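Local atomic coordinates of glycosylation Associate Protein 3 (Streptococcus agalactiae serotype V, PDB entry 6OYC), a protein that probably acts, as part of the Gap1-Gap2-Gap3 complex, in the glycosylation and accessory Sec export of a serine-rich surface glycoprotein, and probably binds sugar. Residues L43-S48 against T118-L123; L166-K171 against E191-P196; Y250-F255 against K290-V295. All coordinates share one frame; numbering follows the deposited sequence.

Interaction 1: residues L43-S48 against T118-L123; sequences LYTWSS and TYTISL
The indole of Trp46 turns its benzo edge to the backbone of Ile121, on strand 118-125: CE3 of Trp46 comes to 3.0 Å from Ile121 O, near the plane of the ring. The same CE3 rests 4.1 Å from Ile121 CG2, and CZ3 continues toward Leu123 CB. With CG beside its own backbone N (chi1 -61°), the ring's CE3-CZ3 side is brought up to Ile121 and Leu123, and NE1 at its other end is bonded to Tyr8 O. Over one ring face stands CD2 of Tyr44. Leu136 of strand 130-140 also touches Trp46 and Ile121, so the Tyr44, Trp46, Ile121 and Leu123 face looks toward the second sheet of a beta sandwich.

The strands run antiparallel at 159°. Tyr44-Leu123 and Trp46-Ile121 are hydrogen-bonded pairs; the bond from Trp46 N to Ile121 O is 2.8 Å long. On the other face, in the non-hydrogen-bonded pair, Thr45 OG1 meets Ser122 OG at 2.6 Å, and Asn42 bonds both hydroxyls.

Where the strand 43-47 ends, Ser48 carries the pairing on. Its N binds Tyr119 O, while Ser48 OG, turned back by chi1 of 88°, accepts Tyr119 N at 3.1 Å in place of a backbone carbonyl. The chemistry is thus divided by face: aromatic and aliphatic groups face the other sheet, while the opposite face bears hydroxyls, Thr45 and Ser122 bonded together and to Asn42, Ser47 to Gln49 O.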
loop_
_atom_site.group_PDB
_atom_site.type_symbol
_atom_site.label_atom_id
_atom_site.label_comp_id
_atom_site.label_asym_id
_atom_site.label_seq_id
_atom_site.Cartn_x
_atom_site.Cartn_y
_atom_site.Cartn_z
ATOM N N LEU C 43 8.526 10.468 18.184
ATOM C CA LEU C 43 9.260 9.444 17.443
ATOM C C LEU C 43 9.425 9.808 15.982
ATOM O O LEU C 43 10.407 9.396 15.352
ATOM C CB LEU C 43 8.552 8.093 17.525
ATOM C CG LEU C 43 8.320 7.494 18.907
ATOM C CD1 LEU C 43 7.148 6.530 18.849
ATOM C CD2 LEU C 43 9.585 6.793 19.420
ATOM N N TYR C 44 8.470 10.557 15.431
ATOM C CA TYR C 44 8.493 10.876 14.016
ATOM C C TYR C 44 7.452 11.948 13.738
ATOM O O TYR C 44 6.369 11.934 14.332
ATOM C CB TYR C 44 8.227 9.624 13.160
ATOM C CG TYR C 44 8.515 9.902 11.718
ATOM C CD1 TYR C 44 9.825 9.983 11.260
ATOM C CD2 TYR C 44 7.483 10.160 10.820
ATOM C CE1 TYR C 44 10.100 10.286 9.943
ATOM C CE2 TYR C 44 7.749 10.448 9.490
ATOM C CZ TYR C 44 9.062 10.506 9.056
ATOM O OH TYR C 44 9.343 10.813 7.746
ATOM N N THR C 45 7.774 12.856 12.819
ATOM C CA THR C 45 6.857 13.920 12.428
ATOM C C THR C 45 6.789 14.019 10.910
ATOM O O THR C 45 7.822 14.141 10.242
ATOM C CB THR C 45 7.275 15.272 13.028
ATOM O OG1 THR C 45 7.090 15.233 14.446
ATOM C CG2 THR C 45 6.401 16.408 12.472
ATOM N N TRP C 46 5.569 13.968 10.383
ATOM C CA TRP C 46 5.242 14.240 8.992
ATOM C C TRP C 46 4.806 15.695 8.829
ATOM O O TRP C 46 4.255 16.301 9.751
ATOM C CB TRP C 46 4.107 13.331 8.519
ATOM C CG TRP C 46 4.385 11.867 8.557
ATOM C CD1 TRP C 46 4.860 11.103 7.534
ATOM C CD2 TRP C 46 4.158 10.973 9.658
ATOM N NE1 TRP C 46 4.962 9.789 7.930
ATOM C CE2 TRP C 46 4.529 9.679 9.226
ATOM C CE3 TRP C 46 3.691 11.139 10.966
ATOM C CZ2 TRP C 46 4.449 8.556 10.057
ATOM C CZ3 TRP C 46 3.602 10.021 11.788
ATOM C CH2 TRP C 46 3.982 8.749 11.332
ATOM N N SER C 47 5.003 16.244 7.631
ATOM C CA SER C 47 4.720 17.662 7.442
ATOM C C SER C 47 4.028 17.926 6.107
ATOM O O SER C 47 4.300 17.261 5.102
ATOM C CB SER C 47 6.009 18.504 7.535
ATOM O OG SER C 47 5.687 19.866 7.312
ATOM N N SER C 48 3.146 18.929 6.108
ATOM C CA SER C 48 2.406 19.346 4.921
ATOM C C SER C 48 3.153 20.372 4.070
ATOM O O SER C 48 2.652 20.749 3.001
ATOM C CB SER C 48 1.021 19.906 5.317
ATOM O OG SER C 48 1.018 21.298 5.604
ATOM N N THR C 118 -0.360 25.428 7.598
ATOM C CA THR C 118 0.230 24.107 7.423
ATOM C C THR C 118 -0.160 23.213 8.598
ATOM O O THR C 118 -0.794 23.655 9.562
ATOM C CB THR C 118 1.763 24.173 7.317
ATOM O OG1 THR C 118 2.305 24.596 8.572
ATOM C CG2 THR C 118 2.184 25.140 6.225
ATOM N N TYR C 119 0.242 21.946 8.530
ATOM C CA TYR C 119 0.014 21.060 9.665
ATOM C C TYR C 119 1.082 19.973 9.692
ATOM O O TYR C 119 1.760 19.706 8.700
ATOM C CB TYR C 119 -1.412 20.457 9.647
ATOM C CG TYR C 119 -1.697 19.453 8.537
ATOM C CD1 TYR C 119 -1.884 19.865 7.214
ATOM C CD2 TYR C 119 -1.773 18.085 8.811
ATOM C CE1 TYR C 119 -2.137 18.945 6.203
ATOM C CE2 TYR C 119 -2.032 17.150 7.800
ATOM C CZ TYR C 119 -2.214 17.587 6.502
ATOM O OH TYR C 119 -2.471 16.672 5.508
ATOM N N THR C 120 1.250 19.374 10.856
ATOM C CA THR C 120 2.160 18.257 11.036
ATOM C C THR C 120 1.409 17.136 11.730
ATOM O O THR C 120 0.412 17.364 12.410
ATOM C CB THR C 120 3.378 18.624 11.895
ATOM O OG1 THR C 120 2.923 18.936 13.213
ATOM C CG2 THR C 120 4.159 19.819 11.307
ATOM N N ILE C 121 1.914 15.918 11.589
ATOM C CA ILE C 121 1.397 14.783 12.344
ATOM C C ILE C 121 2.582 14.096 12.994
ATOM O O ILE C 121 3.583 13.832 12.325
ATOM C CB ILE C 121 0.606 13.804 11.455
ATOM C CG1 ILE C 121 -0.578 14.524 10.799
ATOM C CG2 ILE C 121 0.130 12.653 12.277
ATOM C CD1 ILE C 121 -1.313 13.701 9.732
ATOM N N SER C 122 2.477 13.824 14.294
ATOM C CA SER C 122 3.574 13.263 15.071
ATOM C C SER C 122 3.142 11.978 15.754
ATOM O O SER C 122 2.082 11.925 16.387
ATOM C CB SER C 122 4.073 14.255 16.121
ATOM O OG SER C 122 4.747 15.325 15.509
ATOM N N LEU C 123 3.965 10.945 15.611
ATOM C CA LEU C 123 3.853 9.736 16.411
ATOM C C LEU C 123 4.518 9.993 17.754
ATOM O O LEU C 123 5.675 10.428 17.805
ATOM C CB LEU C 123 4.545 8.579 15.699
ATOM C CG LEU C 123 4.068 7.140 15.798
ATOM C CD1 LEU C 123 2.646 7.025 15.257
ATOM C CD2 LEU C 123 5.033 6.232 15.002
#

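Interaction 2: residues L166-K171 against E191-P196; sequences LLLVEK and ELVSNP
A parallel beta-alpha-beta unit, strand 163-168, helix 171-174 and strand 191-193, brings these two segments side by side at the edge of a five-stranded sheet. Three bonds join the backbones: Leu167 N to Glu191 O, Val193 N to Leu167 O at 3.1 Å, and Val169 N to Val193 O at 2.8 Å. Leu167 therefore uses both its N and its O on the same neighbouring strand.

On one face Leu167 and Leu192 lie alongside each other, pointing the same way, with their CD2 methyls 3.5 Å apart. The CB of Leu192 also meets Val169 CG2 at 3.9 Å. On the other face Val193 CG2 touches Leu168 CD1, while Leu166 CD1 packs against the CB of Glu191. Branched aliphatics suit such an interior. Glu191 fits at the edge because its chain bends away, taking OE1 to Thr156 N.

After strand 163-168 the chain turns into helix 171-174, with Glu170 at the N-cap position; after 191-193 it runs on as loop. Here a side chain takes over from the backbone pairing: Ser194 OG, anti to its own N (chi1 -163°), donates to Val169 O at 2.6 Å, approaching 35° out of the carbonyl plane. Ser194 OG also lies 3.5 Å from Lys171 CA, at the first turn of the helix. The aliphatic part of Lys171 passes Asn195, its CG 4.0 Å from Asn195 O, before NZ reaches Leu198 O.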
loop_
_atom_site.group_PDB
_atom_site.type_symbol
_atom_site.label_atom_id
_atom_site.label_comp_id
_atom_site.label_asym_id
_atom_site.label_seq_id
_atom_site.Cartn_x
_atom_site.Cartn_y
_atom_site.Cartn_z
ATOM N N LEU C 166 -9.316 -13.582 -13.223
ATOM C CA LEU C 166 -9.005 -13.199 -11.853
ATOM C C LEU C 166 -8.423 -11.792 -11.874
ATOM O O LEU C 166 -7.343 -11.574 -12.428
ATOM C CB LEU C 166 -8.012 -14.186 -11.248
ATOM C CG LEU C 166 -8.348 -14.767 -9.886
ATOM C CD1 LEU C 166 -9.767 -15.339 -9.900
ATOM C CD2 LEU C 166 -7.335 -15.833 -9.528
ATOM N N LEU C 167 -9.133 -10.838 -11.288
ATOM C CA LEU C 167 -8.656 -9.460 -11.205
ATOM C C LEU C 167 -8.016 -9.240 -9.837
ATOM O O LEU C 167 -8.706 -9.225 -8.811
ATOM C CB LEU C 167 -9.777 -8.451 -11.434
ATOM C CG LEU C 167 -9.222 -7.028 -11.358
ATOM C CD1 LEU C 167 -8.194 -6.836 -12.458
ATOM C CD2 LEU C 167 -10.318 -5.989 -11.473
ATOM N N LEU C 168 -6.701 -9.054 -9.835
ATOM C CA LEU C 168 -5.953 -8.793 -8.610
ATOM C C LEU C 168 -6.160 -7.328 -8.236
ATOM O O LEU C 168 -5.721 -6.429 -8.961
ATOM C CB LEU C 168 -4.477 -9.122 -8.818
ATOM C CG LEU C 168 -3.921 -10.499 -8.422
ATOM C CD1 LEU C 168 -4.858 -11.621 -8.810
ATOM C CD2 LEU C 168 -2.530 -10.738 -9.020
ATOM N N VAL C 169 -6.840 -7.080 -7.123
ATOM C CA VAL C 169 -7.215 -5.733 -6.711
ATOM C C VAL C 169 -6.213 -5.267 -5.657
ATOM O O VAL C 169 -5.996 -5.958 -4.652
ATOM C CB VAL C 169 -8.657 -5.700 -6.171
ATOM C CG1 VAL C 169 -9.003 -4.322 -5.646
ATOM C CG2 VAL C 169 -9.648 -6.140 -7.252
ATOM N N GLU C 170 -5.577 -4.114 -5.896
ATOM C CA GLU C 170 -4.642 -3.554 -4.928
ATOM C C GLU C 170 -5.339 -3.406 -3.582
ATOM O O GLU C 170 -6.512 -3.023 -3.515
ATOM C CB GLU C 170 -4.106 -2.192 -5.398
ATOM C CG GLU C 170 -3.375 -2.178 -6.743
ATOM C CD GLU C 170 -2.103 -3.030 -6.758
ATOM O OE1 GLU C 170 -1.776 -3.590 -7.825
ATOM O OE2 GLU C 170 -1.424 -3.146 -5.709
ATOM N N LYS C 171 -4.612 -3.746 -2.515
ATOM C CA LYS C 171 -5.205 -3.796 -1.183
ATOM C C LYS C 171 -5.863 -2.474 -0.824
ATOM O O LYS C 171 -6.993 -2.441 -0.325
ATOM C CB LYS C 171 -4.141 -4.169 -0.147
ATOM C CG LYS C 171 -4.669 -4.318 1.279
ATOM C CD LYS C 171 -4.091 -3.229 2.167
ATOM C CE LYS C 171 -4.651 -3.290 3.586
ATOM N NZ LYS C 171 -4.363 -2.032 4.346
ATOM N N GLU C 191 -13.548 -12.246 -11.440
ATOM C CA GLU C 191 -13.584 -12.462 -9.998
ATOM C C GLU C 191 -12.518 -11.582 -9.345
ATOM O O GLU C 191 -11.335 -11.669 -9.696
ATOM C CB GLU C 191 -13.329 -13.932 -9.654
ATOM C CG GLU C 191 -14.454 -14.887 -10.017
ATOM C CD GLU C 191 -15.601 -14.815 -9.031
ATOM O OE1 GLU C 191 -15.373 -15.125 -7.834
ATOM O OE2 GLU C 191 -16.722 -14.430 -9.453
ATOM N N LEU C 192 -12.934 -10.747 -8.395
ATOM C CA LEU C 192 -12.018 -9.862 -7.689
ATOM C C LEU C 192 -11.433 -10.546 -6.464
ATOM O O LEU C 192 -12.166 -11.133 -5.661
ATOM C CB LEU C 192 -12.719 -8.575 -7.263
ATOM C CG LEU C 192 -13.584 -7.909 -8.321
ATOM C CD1 LEU C 192 -14.196 -6.637 -7.756
ATOM C CD2 LEU C 192 -12.757 -7.608 -9.530
ATOM N N VAL C 193 -10.116 -10.437 -6.302
ATOM C CA VAL C 193 -9.459 -10.903 -5.093
ATOM C C VAL C 193 -8.492 -9.828 -4.625
ATOM O O VAL C 193 -8.102 -8.932 -5.379
ATOM C CB VAL C 193 -8.734 -12.253 -5.293
ATOM C CG1 VAL C 193 -9.765 -13.383 -5.451
ATOM C CG2 VAL C 193 -7.810 -12.203 -6.501
ATOM N N SER C 194 -8.134 -9.910 -3.348
ATOM C CA SER C 194 -7.190 -8.973 -2.762
ATOM C C SER C 194 -6.615 -9.602 -1.502
ATOM O O SER C 194 -7.021 -10.689 -1.086
ATOM C CB SER C 194 -7.850 -7.627 -2.457
ATOM O OG SER C 194 -6.875 -6.616 -2.271
ATOM N N ASN C 195 -5.644 -8.912 -0.918
ATOM C CA ASN C 195 -5.104 -9.314 0.374
ATOM C C ASN C 195 -6.117 -8.987 1.468
ATOM O O ASN C 195 -6.600 -7.851 1.540
ATOM C CB ASN C 195 -3.780 -8.599 0.640
ATOM C CG ASN C 195 -3.006 -9.211 1.782
ATOM O OD1 ASN C 195 -3.579 -9.622 2.791
ATOM N ND2 ASN C 195 -1.689 -9.278 1.628
ATOM N N PRO C 196 -6.474 -9.944 2.324
ATOM C CA PRO C 196 -7.482 -9.674 3.355
ATOM C C PRO C 196 -6.930 -9.143 4.668
ATOM O O PRO C 196 -7.727 -8.684 5.500
ATOM C CB PRO C 196 -8.124 -11.056 3.553
ATOM C CG PRO C 196 -6.996 -12.000 3.322
ATOM C CD PRO C 196 -6.101 -11.368 2.275
#

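Interaction 3: residues Y250-F255 against K290-V295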
loop_
_atom_site.group_PDB
_atom_site.type_symbol
_atom_site.label_atom_id
_atom_site.label_comp_id
_atom_site.label_asym_id
_atom_site.label_seq_id
_atom_site.Cartn_x
_atom_site.Cartn_y
_atom_site.Cartn_z
ATOM N N TYR C 250 -1.941 -10.906 -17.347
ATOM C CA TYR C 250 -2.102 -9.636 -18.052
ATOM C C TYR C 250 -1.721 -8.517 -17.091
ATOM O O TYR C 250 -2.374 -8.330 -16.057
ATOM C CB TYR C 250 -3.527 -9.485 -18.583
ATOM C CG TYR C 250 -3.831 -10.526 -19.647
ATOM C CD1 TYR C 250 -4.301 -11.788 -19.295
ATOM C CD2 TYR C 250 -3.608 -10.260 -20.996
ATOM C CE1 TYR C 250 -4.562 -12.744 -20.254
ATOM C CE2 TYR C 250 -3.859 -11.214 -21.960
ATOM C CZ TYR C 250 -4.336 -12.449 -21.581
ATOM O OH TYR C 250 -4.598 -13.395 -22.533
ATOM N N ILE C 251 -0.643 -7.803 -17.420
ATOM C CA ILE C 251 -0.137 -6.698 -16.616
ATOM C C ILE C 251 -0.010 -5.461 -17.494
ATOM O O ILE C 251 0.215 -5.560 -18.703
ATOM C CB ILE C 251 1.226 -7.031 -15.968
ATOM C CG1 ILE C 251 2.308 -7.200 -17.045
ATOM C CG2 ILE C 251 1.112 -8.255 -15.089
ATOM C CD1 ILE C 251 3.697 -7.210 -16.492
ATOM N N ASN C 252 -0.151 -4.285 -16.877
ATOM C CA ASN C 252 -0.017 -3.023 -17.594
ATOM C C ASN C 252 1.324 -2.324 -17.356
ATOM O O ASN C 252 1.448 -1.133 -17.663
ATOM C CB ASN C 252 -1.175 -2.083 -17.237
ATOM C CG ASN C 252 -1.161 -1.661 -15.786
ATOM O OD1 ASN C 252 -0.276 -2.046 -15.020
ATOM N ND2 ASN C 252 -2.146 -0.853 -15.395
ATOM N N ASP C 253 2.315 -3.025 -16.790
ATOM C CA ASP C 253 3.686 -2.528 -16.691
ATOM C C ASP C 253 3.821 -1.326 -15.746
ATOM O O ASP C 253 4.729 -0.510 -15.898
ATOM C CB ASP C 253 4.252 -2.180 -18.075
ATOM C CG ASP C 253 4.266 -3.380 -19.032
ATOM O OD1 ASP C 253 4.615 -4.496 -18.601
ATOM O OD2 ASP C 253 3.928 -3.208 -20.219
ATOM N N CYS C 254 2.937 -1.187 -14.768
ATOM C CA CYS C 254 3.094 -0.178 -13.729
ATOM C C CYS C 254 3.806 -0.815 -12.541
ATOM O O CYS C 254 3.259 -1.722 -11.895
ATOM C CB CYS C 254 1.742 0.391 -13.306
ATOM S SG CYS C 254 0.985 1.386 -14.589
ATOM N N PHE C 255 5.016 -0.338 -12.256
ATOM C CA PHE C 255 5.899 -0.986 -11.303
ATOM C C PHE C 255 6.610 0.045 -10.434
ATOM O O PHE C 255 6.897 1.162 -10.868
ATOM C CB PHE C 255 6.945 -1.841 -12.028
ATOM C CG PHE C 255 6.406 -3.134 -12.590
ATOM C CD1 PHE C 255 5.848 -4.097 -11.750
ATOM C CD2 PHE C 255 6.487 -3.399 -13.952
ATOM C CE1 PHE C 255 5.379 -5.292 -12.258
ATOM C CE2 PHE C 255 6.010 -4.586 -14.477
ATOM C CZ PHE C 255 5.453 -5.540 -13.633
ATOM N N LYS C 290 1.482 -11.398 -20.716
ATOM C CA LYS C 290 1.091 -10.435 -21.732
ATOM C C LYS C 290 1.028 -9.034 -21.125
ATOM O O LYS C 290 0.732 -8.861 -19.939
ATOM C CB LYS C 290 -0.272 -10.810 -22.325
ATOM C CG LYS C 290 -0.317 -12.203 -22.978
ATOM C CD LYS C 290 0.793 -12.390 -24.013
ATOM C CE LYS C 290 0.944 -13.863 -24.433
ATOM N NZ LYS C 290 2.372 -14.215 -24.754
ATOM N N HIS C 291 1.280 -8.027 -21.954
ATOM C CA HIS C 291 1.362 -6.637 -21.520
ATOM C C HIS C 291 0.315 -5.798 -22.238
ATOM O O HIS C 291 0.218 -5.841 -23.464
ATOM C CB HIS C 291 2.752 -6.074 -21.802
ATOM C CG HIS C 291 3.857 -6.962 -21.335
ATOM N ND1 HIS C 291 4.624 -6.672 -20.224
ATOM C CD2 HIS C 291 4.320 -8.138 -21.820
ATOM C CE1 HIS C 291 5.518 -7.629 -20.052
ATOM N NE2 HIS C 291 5.349 -8.533 -21.003
ATOM N N TYR C 292 -0.449 -5.022 -21.484
ATOM C CA TYR C 292 -1.446 -4.140 -22.071
ATOM C C TYR C 292 -1.266 -2.727 -21.523
ATOM O O TYR C 292 -0.553 -2.506 -20.542
ATOM C CB TYR C 292 -2.864 -4.650 -21.787
ATOM C CG TYR C 292 -3.293 -4.512 -20.344
ATOM C CD1 TYR C 292 -2.869 -5.427 -19.372
ATOM C CD2 TYR C 292 -4.122 -3.461 -19.946
ATOM C CE1 TYR C 292 -3.273 -5.294 -18.048
ATOM C CE2 TYR C 292 -4.516 -3.319 -18.648
ATOM C CZ TYR C 292 -4.094 -4.229 -17.693
ATOM O OH TYR C 292 -4.506 -4.064 -16.380
ATOM N N GLY C 293 -1.920 -1.764 -22.162
ATOM C CA GLY C 293 -2.007 -0.413 -21.628
ATOM C C GLY C 293 -1.027 0.548 -22.268
ATOM O O GLY C 293 -0.329 0.243 -23.232
ATOM N N LEU C 294 -0.949 1.733 -21.663
ATOM C CA LEU C 294 -0.218 2.854 -22.245
ATOM C C LEU C 294 1.293 2.767 -22.061
ATOM O O LEU C 294 2.031 3.295 -22.902
ATOM C CB LEU C 294 -0.718 4.160 -21.631
ATOM C CG LEU C 294 -2.207 4.326 -21.883
ATOM C CD1 LEU C 294 -2.791 5.388 -20.998
ATOM C CD2 LEU C 294 -2.433 4.650 -23.357
ATOM N N VAL C 295 1.765 2.137 -20.977
ATOM C CA VAL C 295 3.174 2.245 -20.597
ATOM C C VAL C 295 4.073 1.715 -21.704
ATOM O O VAL C 295 5.096 2.324 -22.037
ATOM C CB VAL C 295 3.429 1.522 -19.256
ATOM C CG1 VAL C 295 4.911 1.447 -18.958
ATOM C CG2 VAL C 295 2.735 2.244 -18.123
HETATM O O HOH W 1 0.105 0.568 -19.134
#
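Tyr292 presses the face of its ring on Asn252 and one edge on the backbone of Tyr250, the closely packed side of this contact. Asn252 CB stands 3.8 Å from the centroid of the Tyr292 ring, a CH-pi contact offset toward the rim. Chi1 of Tyr292 (71°) sets CG between its backbone N and carbonyl carbon, which folds the ring back so that its face meets Asn252 CB and its edge the Tyr250 carbonyl carbon; OH then reaches Ala228 O. An aromatic residue suits this place, broad enough to offer Asn252 a face and polar at its tip.

Next to the ring, Ile251 pairs with the other segment: its N binds Lys290 O and its O accepts Tyr292 N at 2.9 Å. Asn252 holds the turn that follows: ND2 binds Tyr229 O, and OD1 takes Asn234 ND2 together with a weak bond from Cys254 N. A water bridges the diverging chains, donating to Asn252 O at 2.6 Å and accepting from Val295 N, while the Val295 methyls fill in against Asp253 CB and Cys254 SG.

Exposed Lys290 is the looser part. Its CB lies 3.6 Å from Tyr250 CE2, and the chain bends away until NZ finds Pro287 O.

The bond between His291 and buried Asp253 is firm by contrast: His291 ND1 gives its hydrogen to the syn lone pair of Asp253 OD1 at 2.7 Å, with the oxygen only 3° out of the ring plane and an N-H...O angle of 171°. So straight a bond fixes the rotation of the imidazole and ties the end of strand 289-291 to the turn at Asp253.

Interactions 2 and 3 belong to one parallel sheet: 2 joins its outermost strand 191-193 to strand 163-168, and 3 joins strand 289-291, at the opposite edge, to strand 248-251. Their centres are about 17 Å apart. Both are buried although they involve edge strands, 3 with exposed Lys290 at its margin. Interaction 1 lies across the chain's centre, its own centre about 32 and 36 Å from theirs, in an antiparallel sheet, and is only partly buried. There hydroxyls occupy one face and aromatic and aliphatic groups the other; interaction 2 is aliphatic on both faces apart from Glu191. Both parallel contacts become polar where the strands end, 2 through a serine hydroxyl, 3 through a water and a His-carboxylate bond.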